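Local coordinates for protein esterase (Rhizomucor miehei, PDB 4WY5) that probably hydrolyses carboxylic esters as a carboxylesterase of the alpha/beta hydrolase fold, at residues A[165-176]-A[236-247]; A[182-190]-A[311-322]. All blocks are in the same frame, centred on the assembly; numbering follows the deposited sequence.

Contact 1 of 2, residues A[165-176]-A[236-247]; sequences TLSAAVSIYAKE and KLATLELATKAD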
loop_
_atom_site.group_PDB
_atom_site.type_symbol
_atom_site.label_atom_id
_atom_site.label_comp_id
_atom_site.label_asym_id
_atom_site.label_seq_id
_atom_site.Cartn_x
_atom_site.Cartn_y
_atom_site.Cartn_z
ATOM N N THR A 165 16.815 -6.960 -4.406
ATOM C CA THR A 165 17.499 -7.226 -5.672
ATOM C C THR A 165 17.717 -8.752 -5.840
ATOM O O THR A 165 17.400 -9.318 -6.893
ATOM C CB THR A 165 18.839 -6.424 -5.751
ATOM O OG1 THR A 165 18.550 -5.015 -5.901
ATOM C CG2 THR A 165 19.686 -6.871 -6.930
ATOM N N LEU A 166 18.169 -9.433 -4.789
ATOM C CA LEU A 166 18.357 -10.886 -4.862
ATOM C C LEU A 166 17.040 -11.668 -5.064
ATOM O O LEU A 166 17.016 -12.656 -5.809
ATOM C CB LEU A 166 19.059 -11.396 -3.607
ATOM C CG LEU A 166 20.543 -11.024 -3.491
ATOM C CD1 LEU A 166 21.076 -11.331 -2.078
ATOM C CD2 LEU A 166 21.415 -11.689 -4.586
ATOM N N SER A 167 15.955 -11.247 -4.410
ATOM C CA SER A 167 14.660 -11.897 -4.636
ATOM C C SER A 167 14.275 -11.852 -6.112
ATOM O O SER A 167 13.800 -12.842 -6.684
ATOM C CB SER A 167 13.551 -11.241 -3.815
ATOM O OG SER A 167 13.786 -11.366 -2.428
ATOM N N ALA A 168 14.489 -10.700 -6.732
ATOM C CA ALA A 168 14.099 -10.522 -8.124
ATOM C C ALA A 168 14.979 -11.323 -9.103
ATOM O O ALA A 168 14.466 -11.926 -10.055
ATOM C CB ALA A 168 14.116 -9.045 -8.474
ATOM N N ALA A 169 16.292 -11.318 -8.889
ATOM C CA ALA A 169 17.210 -12.078 -9.756
ATOM C C ALA A 169 17.078 -13.614 -9.624
ATOM O O ALA A 169 17.097 -14.341 -10.631
ATOM C CB ALA A 169 18.651 -11.656 -9.494
ATOM N N VAL A 170 16.934 -14.121 -8.404
ATOM C CA VAL A 170 16.806 -15.571 -8.261
ATOM C C VAL A 170 15.458 -16.028 -8.821
ATOM O O VAL A 170 15.294 -17.208 -9.129
ATOM C CB VAL A 170 16.966 -16.071 -6.779
ATOM C CG1 VAL A 170 15.683 -15.902 -5.988
ATOM C CG2 VAL A 170 17.406 -17.548 -6.737
ATOM N N SER A 171 14.492 -15.118 -8.970
ATOM C CA SER A 171 13.252 -15.522 -9.641
ATOM C C SER A 171 13.501 -15.761 -11.139
ATOM O O SER A 171 12.911 -16.667 -11.746
ATOM C CB SER A 171 12.134 -14.480 -9.454
ATOM O OG SER A 171 11.793 -14.292 -8.090
ATOM N N ILE A 172 14.399 -14.981 -11.728
ATOM C CA ILE A 172 14.721 -15.138 -13.147
ATOM C C ILE A 172 15.640 -16.344 -13.345
ATOM O O ILE A 172 15.414 -17.178 -14.235
ATOM C CB ILE A 172 15.394 -13.874 -13.725
ATOM C CG1 ILE A 172 14.436 -12.671 -13.643
ATOM C CG2 ILE A 172 15.864 -14.114 -15.174
ATOM C CD1 ILE A 172 15.069 -11.328 -14.058
ATOM N N TYR A 173 16.661 -16.439 -12.494
ATOM C CA TYR A 173 17.597 -17.567 -12.505
ATOM C C TYR A 173 16.883 -18.924 -12.415
ATOM O O TYR A 173 17.160 -19.822 -13.213
ATOM C CB TYR A 173 18.587 -17.411 -11.349
ATOM C CG TYR A 173 19.693 -18.428 -11.279
ATOM C CD1 TYR A 173 19.539 -19.593 -10.547
ATOM C CD2 TYR A 173 20.909 -18.215 -11.923
ATOM C CE1 TYR A 173 20.556 -20.528 -10.460
ATOM C CE2 TYR A 173 21.932 -19.149 -11.844
ATOM C CZ TYR A 173 21.744 -20.300 -11.106
ATOM O OH TYR A 173 22.743 -21.234 -11.011
ATOM N N ALA A 174 15.933 -19.054 -11.487
ATOM C CA ALA A 174 15.230 -20.325 -11.284
ATOM C C ALA A 174 14.435 -20.718 -12.529
ATOM O O ALA A 174 14.302 -21.904 -12.852
ATOM C CB ALA A 174 14.311 -20.248 -10.071
ATOM N N LYS A 175 13.882 -19.717 -13.204
ATOM C CA LYS A 175 13.142 -19.946 -14.440
ATOM C C LYS A 175 14.042 -20.456 -15.574
ATOM O O LYS A 175 13.623 -21.300 -16.372
ATOM C CB LYS A 175 12.427 -18.664 -14.882
ATOM C CG LYS A 175 11.581 -18.830 -16.137
ATOM C CD LYS A 175 11.069 -17.486 -16.629
ATOM C CE LYS A 175 12.168 -16.720 -17.345
ATOM N NZ LYS A 175 11.641 -15.594 -18.168
ATOM N N GLU A 176 15.266 -19.936 -15.639
ATOM C CA GLU A 176 16.212 -20.301 -16.701
ATOM C C GLU A 176 16.781 -21.713 -16.488
ATOM O O GLU A 176 17.362 -22.306 -17.406
ATOM C CB GLU A 176 17.362 -19.274 -16.781
ATOM C CG GLU A 176 16.911 -17.861 -17.140
ATOM C CD GLU A 176 18.057 -16.883 -17.357
ATOM O OE1 GLU A 176 19.161 -17.094 -16.805
ATOM O OE2 GLU A 176 17.839 -15.875 -18.065
ATOM N N LYS A 236 21.766 -8.895 -16.815
ATOM C CA LYS A 236 20.524 -8.479 -16.143
ATOM C C LYS A 236 20.396 -9.035 -14.715
ATOM O O LYS A 236 19.735 -8.421 -13.871
ATOM C CB LYS A 236 19.262 -8.857 -16.938
ATOM C CG LYS A 236 18.805 -10.306 -16.874
ATOM C CD LYS A 236 19.567 -11.185 -17.834
ATOM C CE LYS A 236 19.264 -12.652 -17.602
ATOM N NZ LYS A 236 20.127 -13.488 -18.467
ATOM N N LEU A 237 21.021 -10.178 -14.439
ATOM C CA LEU A 237 20.965 -10.739 -13.100
ATOM C C LEU A 237 21.775 -9.875 -12.129
ATOM O O LEU A 237 21.529 -9.875 -10.919
ATOM C CB LEU A 237 21.487 -12.174 -13.089
ATOM C CG LEU A 237 20.718 -13.215 -13.915
ATOM C CD1 LEU A 237 21.427 -14.577 -13.864
ATOM C CD2 LEU A 237 19.263 -13.338 -13.453
ATOM N N ALA A 238 22.711 -9.104 -12.671
ATOM C CA ALA A 238 23.460 -8.141 -11.865
ATOM C C ALA A 238 22.709 -6.816 -11.781
ATOM O O ALA A 238 22.508 -6.264 -10.689
ATOM C CB ALA A 238 24.844 -7.904 -12.452
ATOM N N THR A 239 22.292 -6.316 -12.938
ATOM C CA THR A 239 21.567 -5.058 -12.995
ATOM C C THR A 239 20.234 -5.283 -13.714
ATOM O O THR A 239 20.152 -5.222 -14.950
ATOM C CB THR A 239 22.405 -3.947 -13.706
ATOM O OG1 THR A 239 22.829 -4.399 -14.997
ATOM C CG2 THR A 239 23.636 -3.571 -12.863
ATOM N N LEU A 240 19.206 -5.549 -12.900
ATOM C CA LEU A 240 17.840 -5.866 -13.311
ATOM C C LEU A 240 17.256 -4.947 -14.408
ATOM O O LEU A 240 16.416 -5.365 -15.206
ATOM C CB LEU A 240 16.918 -5.813 -12.081
ATOM C CG LEU A 240 16.631 -6.994 -11.130
ATOM C CD1 LEU A 240 16.906 -8.341 -11.755
ATOM C CD2 LEU A 240 17.335 -6.854 -9.782
ATOM N N GLU A 241 17.683 -3.693 -14.433
ATOM C CA GLU A 241 17.182 -2.739 -15.420
ATOM C C GLU A 241 17.383 -3.210 -16.873
ATOM O O GLU A 241 16.636 -2.807 -17.772
ATOM C CB GLU A 241 17.867 -1.399 -15.189
ATOM C CG GLU A 241 17.463 -0.272 -16.076
ATOM C CD GLU A 241 18.492 0.824 -16.014
ATOM O OE1 GLU A 241 19.685 0.483 -15.816
ATOM O OE2 GLU A 241 18.115 2.009 -16.128
ATOM N N LEU A 242 18.356 -4.095 -17.090
ATOM C CA LEU A 242 18.674 -4.589 -18.435
ATOM C C LEU A 242 17.730 -5.678 -18.947
ATOM O O LEU A 242 17.794 -6.057 -20.121
ATOM C CB LEU A 242 20.113 -5.128 -18.478
ATOM C CG LEU A 242 21.231 -4.099 -18.257
ATOM C CD1 LEU A 242 22.634 -4.739 -18.322
ATOM C CD2 LEU A 242 21.088 -2.955 -19.255
ATOM N N ALA A 243 16.857 -6.176 -18.078
ATOM C CA ALA A 243 16.005 -7.308 -18.433
ATOM C C ALA A 243 15.108 -7.003 -19.632
ATOM O O ALA A 243 14.531 -5.920 -19.735
ATOM C CB ALA A 243 15.167 -7.729 -17.236
ATOM N N THR A 244 15.006 -7.968 -20.541
ATOM C CA THR A 244 14.119 -7.860 -21.696
ATOM C C THR A 244 12.699 -8.261 -21.335
ATOM O O THR A 244 12.457 -8.835 -20.271
ATOM C CB THR A 244 14.542 -8.775 -22.854
ATOM O OG1 THR A 244 14.359 -10.142 -22.456
ATOM C CG2 THR A 244 15.984 -8.522 -23.269
ATOM N N LYS A 245 11.765 -7.951 -22.230
ATOM C CA LYS A 245 10.391 -8.410 -22.102
ATOM C C LYS A 245 10.343 -9.950 -22.053
ATOM O O LYS A 245 9.533 -10.540 -21.314
ATOM C CB LYS A 245 9.560 -7.855 -23.261
ATOM C CG LYS A 245 8.060 -7.958 -23.107
ATOM C CD LYS A 245 7.356 -7.064 -24.137
ATOM C CE LYS A 245 5.991 -7.608 -24.517
ATOM N NZ LYS A 245 6.113 -9.020 -24.968
ATOM N N ALA A 246 11.231 -10.591 -22.820
ATOM C CA ALA A 246 11.345 -12.056 -22.844
ATOM C C ALA A 246 11.908 -12.626 -21.542
ATOM O O ALA A 246 11.443 -13.659 -21.047
ATOM C CB ALA A 246 12.222 -12.497 -24.023
ATOM N N ASP A 247 12.906 -11.938 -20.990
ATOM C CA ASP A 247 13.479 -12.323 -19.708
ATOM C C ASP A 247 12.420 -12.366 -18.599
ATOM O O ASP A 247 12.488 -13.220 -17.716
ATOM C CB ASP A 247 14.612 -11.363 -19.304
ATOM C CG ASP A 247 15.891 -11.571 -20.125
ATOM O OD1 ASP A 247 16.173 -12.735 -20.501
ATOM O OD2 ASP A 247 16.621 -10.575 -20.373
HETATM O O HOH W 1 15.895 -15.869 -19.687
#
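Leu237 and Leu240 lean from the loop and 3-10 turn of 236-247 onto helix 162-176, the helix that follows the probable nucleophile elbow of this alpha/beta hydrolase. Both leucines touch Ala169 and Ile172; Leu240 reaches on to Thr165 and Ala168, Leu237 to Tyr173. Leu240 presses CD2 against Thr165 CG2 (3.7 Å) and rests on the methyl of Ala168, while its CD1 meets the CD1 of Ile172, the two side chains running antiparallel alongside each other. Thr165 can offer its methyl because CG2 stands anti to its backbone N, with OG1 turned to the carbonyl of Ala192. Leu237 CD2 lies against Ile172 CB and CG2, 3.9 Å from each, and its other methyl, CD1, sits at the ring edge of Tyr173, near the ring plane. The small Ala169 allows close approach: its CB lies 3.7 Å from Leu237 O. Polar groups take over at the C-terminal part of the helix segment. Lys236, bent at chi2 (-82°), forms a salt bridge with Glu176 from the opposite direction, its hydrogen bond from NZ to OE2 weak at 3.3 Å. A water donates to both Glu176 OE2 and Asp247 OD1, bridging two carboxylates that would otherwise probably repel. Asp247 also closes a capping box with Thr244. Lys175, which also bonds Glu249 O, donates from NZ to Asp247 O over 2.6 Å, approaching from above the carbonyl plane, 59° out of it.

Contact 2 of 2, residues A[182-190]-A[311-322]; sequences AIKTQVLIY and IVAHLRDIYAKY
Lys184 runs its aliphatic chain close to the ring of Tyr322, CG lying 3.5 Å from Tyr322 CE2 and CD nearest the phenol oxygen. Bends at chi2 and chi4 leave Lys184 NZ near the ring normal, 5.2 Å from the Tyr322 centroid, too long for more than a weak cation-pi attraction, while it bonds the carbonyls of Glu153 and Ala181. A water donates to Lys184 O and also hydrogen-bonds Tyr322 OH, linking the two residues a second way. Thr185 follows with the direct polar link: His314 NE2 donates to Thr185 OG1 over 2.9 Å, the hydroxyl lying 9° from the imidazole plane. With OG1 anti to the backbone N (chi1 -166°), Thr185 sends its hydroxyl to meet the histidine, and the oxygen has two bonds, accepting from His314 and bonding to Pro253 O. Its CG2 reaches Leu315 CD2, and Ile318 CG1 packs against both Thr185 CB and one face of the His314 ring. Val187, the next residue facing the helix, brings CG2 within 4.1 Å of His314 CD2 and CG1 to Ile311 CD1. Ile189 reaches that same Ile311 methyl with its own CD1, at 3.9 Å, the side chains crossing at about a right angle. The strand and helix axes run nearly antiparallel (172°) and 10.2 Å apart, the helix-on-sheet layer of an alpha/beta hydrolase, in which C-terminal helix 302-319 covers a face of the central sheet.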
loop_
_atom_site.group_PDB
_atom_site.type_symbol
_atom_site.label_atom_id
_atom_site.label_comp_id
_atom_site.label_asym_id
_atom_site.label_seq_id
_atom_site.Cartn_x
_atom_site.Cartn_y
_atom_site.Cartn_z
ATOM N N ALA A 182 8.208 -23.049 -9.135
ATOM C CA ALA A 182 8.585 -23.204 -7.725
ATOM C C ALA A 182 8.145 -22.034 -6.835
ATOM O O ALA A 182 7.538 -22.241 -5.782
ATOM C CB ALA A 182 10.093 -23.400 -7.605
ATOM N N ILE A 183 8.472 -20.813 -7.254
ATOM C CA ILE A 183 8.174 -19.614 -6.468
ATOM C C ILE A 183 6.789 -19.036 -6.793
ATOM O O ILE A 183 6.530 -18.671 -7.941
ATOM C CB ILE A 183 9.266 -18.542 -6.688
ATOM C CG1 ILE A 183 10.631 -19.121 -6.307
ATOM C CG2 ILE A 183 8.990 -17.286 -5.862
ATOM C CD1 ILE A 183 11.806 -18.299 -6.800
ATOM N N LYS A 184 5.899 -18.960 -5.798
ATOM C CA LYS A 184 4.527 -18.479 -6.052
ATOM C C LYS A 184 4.345 -16.943 -5.962
ATOM O O LYS A 184 3.334 -16.418 -6.451
ATOM C CB LYS A 184 3.519 -19.152 -5.100
ATOM C CG LYS A 184 3.510 -20.696 -5.141
ATOM C CD LYS A 184 3.447 -21.237 -6.591
ATOM C CE LYS A 184 3.300 -22.768 -6.648
ATOM N NZ LYS A 184 4.498 -23.523 -6.143
ATOM N N THR A 185 5.291 -16.229 -5.343
ATOM C CA THR A 185 5.252 -14.757 -5.326
ATOM C C THR A 185 6.626 -14.177 -4.914
ATOM O O THR A 185 7.413 -14.837 -4.236
ATOM C CB THR A 185 4.112 -14.217 -4.381
ATOM O OG1 THR A 185 3.878 -12.817 -4.616
ATOM C CG2 THR A 185 4.438 -14.450 -2.912
ATOM N N GLN A 186 6.933 -12.974 -5.404
ATOM C CA GLN A 186 8.143 -12.242 -5.030
ATOM C C GLN A 186 7.748 -10.913 -4.345
ATOM O O GLN A 186 6.917 -10.162 -4.872
ATOM C CB GLN A 186 9.027 -11.966 -6.263
ATOM C CG GLN A 186 8.302 -11.302 -7.477
ATOM C CD GLN A 186 9.221 -11.041 -8.700
ATOM O OE1 GLN A 186 10.371 -10.602 -8.563
ATOM N NE2 GLN A 186 8.700 -11.312 -9.902
ATOM N N VAL A 187 8.324 -10.636 -3.173
ATOM C CA VAL A 187 8.063 -9.391 -2.434
ATOM C C VAL A 187 9.336 -8.536 -2.416
ATOM O O VAL A 187 10.376 -8.953 -1.880
ATOM C CB VAL A 187 7.579 -9.663 -0.974
ATOM C CG1 VAL A 187 7.379 -8.358 -0.214
ATOM C CG2 VAL A 187 6.282 -10.499 -0.963
ATOM N N LEU A 188 9.267 -7.358 -3.032
ATOM C CA LEU A 188 10.466 -6.560 -3.309
ATOM C C LEU A 188 10.403 -5.204 -2.598
ATOM O O LEU A 188 9.674 -4.314 -3.035
ATOM C CB LEU A 188 10.630 -6.352 -4.831
ATOM C CG LEU A 188 10.368 -7.555 -5.771
ATOM C CD1 LEU A 188 10.471 -7.191 -7.267
ATOM C CD2 LEU A 188 11.259 -8.776 -5.470
ATOM N N ILE A 189 11.170 -5.042 -1.518
ATOM C CA ILE A 189 11.123 -3.816 -0.692
ATOM C C ILE A 189 12.305 -2.884 -1.020
ATOM O O ILE A 189 13.460 -3.201 -0.707
ATOM C CB ILE A 189 11.113 -4.163 0.836
ATOM C CG1 ILE A 189 10.013 -5.188 1.153
ATOM C CG2 ILE A 189 10.887 -2.936 1.705
ATOM C CD1 ILE A 189 10.244 -5.936 2.456
ATOM N N TYR A 190 12.004 -1.752 -1.675
ATOM C CA TYR A 190 13.005 -0.815 -2.242
ATOM C C TYR A 190 14.280 -1.478 -2.849
ATOM O O TYR A 190 15.381 -1.307 -2.323
ATOM C CB TYR A 190 13.422 0.265 -1.194
ATOM C CG TYR A 190 13.537 -0.151 0.282
ATOM C CD1 TYR A 190 14.608 -0.925 0.744
ATOM C CD2 TYR A 190 12.603 0.288 1.222
ATOM C CE1 TYR A 190 14.720 -1.285 2.094
ATOM C CE2 TYR A 190 12.708 -0.064 2.587
ATOM C CZ TYR A 190 13.766 -0.855 3.014
ATOM O OH TYR A 190 13.881 -1.220 4.360
ATOM N N ILE A 311 2.140 -6.511 3.564
ATOM C CA ILE A 311 2.832 -7.726 3.152
ATOM C C ILE A 311 2.131 -8.987 3.688
ATOM O O ILE A 311 1.886 -9.943 2.940
ATOM C CB ILE A 311 4.309 -7.745 3.644
ATOM C CG1 ILE A 311 5.140 -6.645 2.971
ATOM C CG2 ILE A 311 4.961 -9.110 3.384
ATOM C CD1 ILE A 311 6.578 -6.578 3.505
ATOM N N VAL A 312 1.773 -8.975 4.969
ATOM C CA VAL A 312 1.126 -10.143 5.569
ATOM C C VAL A 312 -0.171 -10.496 4.842
ATOM O O VAL A 312 -0.434 -11.671 4.575
ATOM C CB VAL A 312 0.849 -9.918 7.083
ATOM C CG1 VAL A 312 -0.131 -10.951 7.644
ATOM C CG2 VAL A 312 2.164 -9.951 7.863
ATOM N N ALA A 313 -0.964 -9.485 4.483
ATOM C CA ALA A 313 -2.234 -9.749 3.810
ATOM C C ALA A 313 -2.041 -10.278 2.379
ATOM O O ALA A 313 -2.837 -11.092 1.907
ATOM C CB ALA A 313 -3.099 -8.491 3.801
ATOM N N HIS A 314 -0.975 -9.828 1.710
ATOM C CA HIS A 314 -0.638 -10.292 0.358
ATOM C C HIS A 314 -0.160 -11.743 0.366
ATOM O O HIS A 314 -0.528 -12.539 -0.510
ATOM C CB HIS A 314 0.451 -9.402 -0.274
ATOM C CG HIS A 314 1.087 -10.006 -1.487
ATOM N ND1 HIS A 314 0.538 -9.909 -2.748
ATOM C CD2 HIS A 314 2.225 -10.734 -1.625
ATOM C CE1 HIS A 314 1.314 -10.547 -3.615
ATOM N NE2 HIS A 314 2.343 -11.054 -2.960
ATOM N N LEU A 315 0.671 -12.077 1.350
ATOM C CA LEU A 315 1.144 -13.446 1.490
ATOM C C LEU A 315 -0.009 -14.415 1.776
ATOM O O LEU A 315 -0.081 -15.492 1.192
ATOM C CB LEU A 315 2.209 -13.534 2.591
ATOM C CG LEU A 315 3.566 -12.903 2.228
ATOM C CD1 LEU A 315 4.495 -12.829 3.429
ATOM C CD2 LEU A 315 4.218 -13.721 1.141
ATOM N N ARG A 316 -0.939 -14.019 2.636
ATOM C CA ARG A 316 -2.045 -14.905 2.989
ATOM C C ARG A 316 -3.047 -15.050 1.834
ATOM O O ARG A 316 -3.668 -16.100 1.672
ATOM C CB ARG A 316 -2.707 -14.406 4.282
ATOM C CG ARG A 316 -1.751 -14.562 5.505
ATOM C CD ARG A 316 -2.329 -14.071 6.851
ATOM N NE ARG A 316 -3.584 -14.740 7.199
ATOM C CZ ARG A 316 -3.675 -15.953 7.748
ATOM N NH1 ARG A 316 -2.584 -16.662 8.008
ATOM N NH2 ARG A 316 -4.866 -16.471 8.017
ATOM N N ASP A 317 -3.139 -14.032 0.988
ATOM C CA ASP A 317 -3.952 -14.103 -0.236
ATOM C C ASP A 317 -3.377 -15.113 -1.242
ATOM O O ASP A 317 -4.117 -15.893 -1.851
ATOM C CB ASP A 317 -4.062 -12.708 -0.874
ATOM C CG ASP A 317 -4.967 -12.684 -2.108
ATOM O OD1 ASP A 317 -6.178 -12.383 -1.985
ATOM O OD2 ASP A 317 -4.451 -12.948 -3.219
ATOM N N ILE A 318 -2.059 -15.070 -1.430
ATOM C CA ILE A 318 -1.352 -15.976 -2.344
ATOM C C ILE A 318 -1.370 -17.439 -1.861
ATOM O O ILE A 318 -1.641 -18.368 -2.633
ATOM C CB ILE A 318 0.116 -15.534 -2.528
ATOM C CG1 ILE A 318 0.178 -14.211 -3.291
ATOM C CG2 ILE A 318 0.900 -16.584 -3.305
ATOM C CD1 ILE A 318 -0.334 -14.297 -4.731
ATOM N N TYR A 319 -1.052 -17.627 -0.585
ATOM C CA TYR A 319 -0.970 -18.955 0.013
ATOM C C TYR A 319 -2.326 -19.698 -0.023
ATOM O O TYR A 319 -2.376 -20.920 -0.163
ATOM C CB TYR A 319 -0.474 -18.854 1.464
ATOM C CG TYR A 319 1.002 -18.523 1.676
ATOM C CD1 TYR A 319 1.990 -18.970 0.794
ATOM C CD2 TYR A 319 1.408 -17.803 2.805
ATOM C CE1 TYR A 319 3.359 -18.677 1.019
ATOM C CE2 TYR A 319 2.746 -17.514 3.042
ATOM C CZ TYR A 319 3.716 -17.949 2.151
ATOM O OH TYR A 319 5.035 -17.654 2.412
ATOM N N ALA A 320 -3.424 -18.956 0.104
ATOM C CA ALA A 320 -4.749 -19.574 0.180
ATOM C C ALA A 320 -5.126 -20.306 -1.126
ATOM O O ALA A 320 -5.982 -21.197 -1.105
ATOM C CB ALA A 320 -5.800 -18.535 0.533
ATOM N N LYS A 321 -4.492 -19.937 -2.248
ATOM C CA LYS A 321 -4.727 -20.613 -3.539
ATOM C C LYS A 321 -4.092 -22.007 -3.617
ATOM O O LYS A 321 -4.302 -22.720 -4.600
ATOM C CB LYS A 321 -4.147 -19.807 -4.712
ATOM C CG LYS A 321 -4.412 -18.316 -4.771
ATOM C CD LYS A 321 -3.418 -17.697 -5.772
ATOM C CE LYS A 321 -3.937 -16.407 -6.389
ATOM N NZ LYS A 321 -5.203 -16.617 -7.158
ATOM N N TYR A 322 -3.333 -22.394 -2.589
ATOM C CA TYR A 322 -2.531 -23.619 -2.636
ATOM C C TYR A 322 -2.808 -24.515 -1.448
ATOM O O TYR A 322 -1.990 -25.370 -1.115
ATOM C CB TYR A 322 -1.027 -23.291 -2.686
ATOM C CG TYR A 322 -0.635 -22.612 -3.968
ATOM C CD1 TYR A 322 -0.595 -23.315 -5.164
ATOM C CD2 TYR A 322 -0.358 -21.250 -3.993
ATOM C CE1 TYR A 322 -0.265 -22.684 -6.357
ATOM C CE2 TYR A 322 -0.033 -20.603 -5.182
ATOM C CZ TYR A 322 0.012 -21.327 -6.360
ATOM O OH TYR A 322 0.337 -20.699 -7.539
HETATM O O HOH W 2 0.856 -17.638 -7.827
#

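In the fold
Contacts 1 and 2 have centres about 18 Å apart and meet through consecutive elements, helix 162-176 and strand 185-189. Ser167 CB packs 3.8 Å from Leu188 CD2, and Gln186 lies beside Ala168 and Ser171, whereas Thr185 and Val187 of the same strand face helix 302-319. The strand is thus sandwiched between the two helices, one for each contact. Along the chain the segments alternate: 165-176, 182-190, 236-247, 311-322, and the contacts interlock rather than nest. Strand 185-189 lies between 155-160 and 254-259 in the mixed sheet. Each contact has one residue, Thr165 in contact 1 and Ile189 in contact 2, near the probable Ser-His-Asp triad without touching it.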